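Local structure of DNA repair and recombination protein RadB (Thermococcus kodakarensis, 2CVH) at residues A[107-112]-A[136-141]. The protein probably takes part in DNA repair and homologous recombination, binding DNA and hydrolysing ATP only very weakly, without promoting strand exchange. Residues are numbered along the deposited sequence; the frame is centred on the assembly and turned at random.
Sequences ALVVVD and QVLLWI
V111 and L138 meet methyl to methyls: CG2 of V111 lies 3.8 Å from CD1 of L138 and 3.9 Å from its CD2, so one valine methyl sits across the leucine fork, the two side chains tip to tip. The valine turns that methyl toward the helix by placing CG1 anti to the backbone N (chi1 -176°), which leaves CG2 anti to the carbonyl carbon. This is the tight end. Back along the strand at V109 the fit relaxes: its CG1 is 4.3 Å from L138 CD2, while its CG2 is 4.2 Å from CG2 of I141, one helical turn further on. Over these segments helix 136-141 runs nearly antiparallel to strand 108-112 (166°), their axes 10.6 Å apart at closest. Behind the touching row the helix opens to solvent at Q136 and W140, whereas the other strand face, with V110, packs on helix 33-44, whose first turn carries the end of the predicted ATP-binding loop. Strand 106-112, helix 128-145 and strand 149-153 form a beta-alpha-beta crossover of the RecA-like core. No hydrogen bond joins the two segments; four buried aliphatic side chains make the contact, which implies that cohesion between them comes from hydrophobic burial and van der Waals fit.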
loop_
_atom_site.group_PDB
_atom_site.type_symbol
_atom_site.label_atom_id
_atom_site.label_comp_id
_atom_site.label_asym_id
_atom_site.label_seq_id
_atom_site.Cartn_x
_atom_site.Cartn_y
_atom_site.Cartn_z
ATOM N N ALA A 107 1.954 5.283 12.801
ATOM C CA ALA A 107 2.245 6.275 11.767
ATOM C C ALA A 107 1.631 5.862 10.440
ATOM O O ALA A 107 1.329 6.721 9.612
ATOM C CB ALA A 107 3.740 6.465 11.592
ATOM N N LEU A 108 1.288 4.585 10.316
ATOM C CA LEU A 108 0.784 4.054 9.059
ATOM C C LEU A 108 0.040 2.745 9.206
ATOM O O LEU A 108 0.314 1.964 10.114
ATOM C CB LEU A 108 2.008 3.786 8.149
ATOM C CG LEU A 108 1.904 3.289 6.700
ATOM C CD1 LEU A 108 1.397 4.455 5.845
ATOM C CD2 LEU A 108 3.281 2.806 6.194
ATOM N N VAL A 109 -0.876 2.499 8.270
ATOM C CA VAL A 109 -1.639 1.250 8.207
ATOM C C VAL A 109 -1.375 0.760 6.778
ATOM O O VAL A 109 -1.319 1.568 5.852
ATOM C CB VAL A 109 -3.197 1.464 8.397
ATOM C CG1 VAL A 109 -3.940 0.145 8.259
ATOM C CG2 VAL A 109 -3.502 2.089 9.762
ATOM N N VAL A 110 -1.197 -0.543 6.605
ATOM C CA VAL A 110 -0.959 -1.131 5.294
ATOM C C VAL A 110 -1.832 -2.350 5.223
ATOM O O VAL A 110 -1.866 -3.135 6.168
ATOM C CB VAL A 110 0.524 -1.601 5.085
ATOM C CG1 VAL A 110 0.666 -2.236 3.707
ATOM C CG2 VAL A 110 1.515 -0.428 5.266
ATOM N N VAL A 111 -2.614 -2.469 4.157
ATOM C CA VAL A 111 -3.447 -3.652 3.988
ATOM C C VAL A 111 -2.913 -4.301 2.726
ATOM O O VAL A 111 -2.614 -3.610 1.755
ATOM C CB VAL A 111 -4.955 -3.321 3.870
ATOM C CG1 VAL A 111 -5.758 -4.620 3.801
ATOM C CG2 VAL A 111 -5.413 -2.493 5.081
ATOM N N ASP A 112 -2.744 -5.616 2.750
ATOM C CA ASP A 112 -2.182 -6.318 1.609
ATOM C C ASP A 112 -2.834 -7.678 1.513
ATOM O O ASP A 112 -2.343 -8.636 2.093
ATOM C CB ASP A 112 -0.665 -6.453 1.830
ATOM C CG ASP A 112 0.075 -7.072 0.649
ATOM O OD1 ASP A 112 -0.554 -7.597 -0.298
ATOM O OD2 ASP A 112 1.323 -7.026 0.685
ATOM N N GLN A 136 -14.408 1.694 3.914
ATOM C CA GLN A 136 -14.970 2.729 4.769
ATOM C C GLN A 136 -14.358 2.690 6.163
ATOM O O GLN A 136 -14.066 3.746 6.733
ATOM C CB GLN A 136 -16.496 2.633 4.841
ATOM C CG GLN A 136 -17.187 3.418 3.734
ATOM C CD GLN A 136 -16.586 4.813 3.552
ATOM O OE1 GLN A 136 -16.055 5.134 2.484
ATOM N NE2 GLN A 136 -16.654 5.640 4.600
ATOM N N VAL A 137 -14.172 1.492 6.719
ATOM C CA VAL A 137 -13.553 1.384 8.037
ATOM C C VAL A 137 -12.125 1.936 7.959
ATOM O O VAL A 137 -11.708 2.723 8.811
ATOM C CB VAL A 137 -13.563 -0.073 8.565
ATOM C CG1 VAL A 137 -12.841 -0.169 9.925
ATOM C CG2 VAL A 137 -14.996 -0.546 8.713
ATOM N N LEU A 138 -11.416 1.621 6.880
ATOM C CA LEU A 138 -10.047 2.115 6.714
ATOM C C LEU A 138 -10.015 3.640 6.588
ATOM O O LEU A 138 -9.137 4.294 7.169
ATOM C CB LEU A 138 -9.366 1.443 5.505
ATOM C CG LEU A 138 -9.077 -0.050 5.732
ATOM C CD1 LEU A 138 -8.672 -0.748 4.439
ATOM C CD2 LEU A 138 -8.010 -0.223 6.831
ATOM N N LEU A 139 -10.956 4.217 5.837
ATOM C CA LEU A 139 -11.002 5.681 5.695
ATOM C C LEU A 139 -11.297 6.306 7.066
ATOM O O LEU A 139 -10.695 7.308 7.454
ATOM C CB LEU A 139 -12.055 6.122 4.659
ATOM C CG LEU A 139 -12.148 7.641 4.394
ATOM C CD1 LEU A 139 -10.838 8.226 3.879
ATOM C CD2 LEU A 139 -13.247 7.892 3.412
ATOM N N TRP A 140 -12.189 5.666 7.813
ATOM C CA TRP A 140 -12.560 6.085 9.167
ATOM C C TRP A 140 -11.288 6.072 10.038
ATOM O O TRP A 140 -10.973 7.054 10.727
ATOM C CB TRP A 140 -13.567 5.068 9.712
ATOM C CG TRP A 140 -14.458 5.504 10.830
ATOM C CD1 TRP A 140 -14.533 6.745 11.405
ATOM C CD2 TRP A 140 -15.427 4.687 11.502
ATOM N NE1 TRP A 140 -15.496 6.747 12.397
ATOM C CE2 TRP A 140 -16.061 5.499 12.473
ATOM C CE3 TRP A 140 -15.822 3.344 11.377
ATOM C CZ2 TRP A 140 -17.070 5.012 13.318
ATOM C CZ3 TRP A 140 -16.820 2.860 12.217
ATOM C CH2 TRP A 140 -17.436 3.695 13.174
ATOM N N ILE A 141 -10.553 4.961 10.000
ATOM C CA ILE A 141 -9.310 4.856 10.776
ATOM C C ILE A 141 -8.331 5.959 10.357
ATOM O O ILE A 141 -7.768 6.658 11.217
ATOM C CB ILE A 141 -8.611 3.448 10.624
ATOM C CG1 ILE A 141 -9.455 2.359 11.296
ATOM C CG2 ILE A 141 -7.201 3.462 11.224
ATOM C CD1 ILE A 141 -9.051 0.945 10.913
#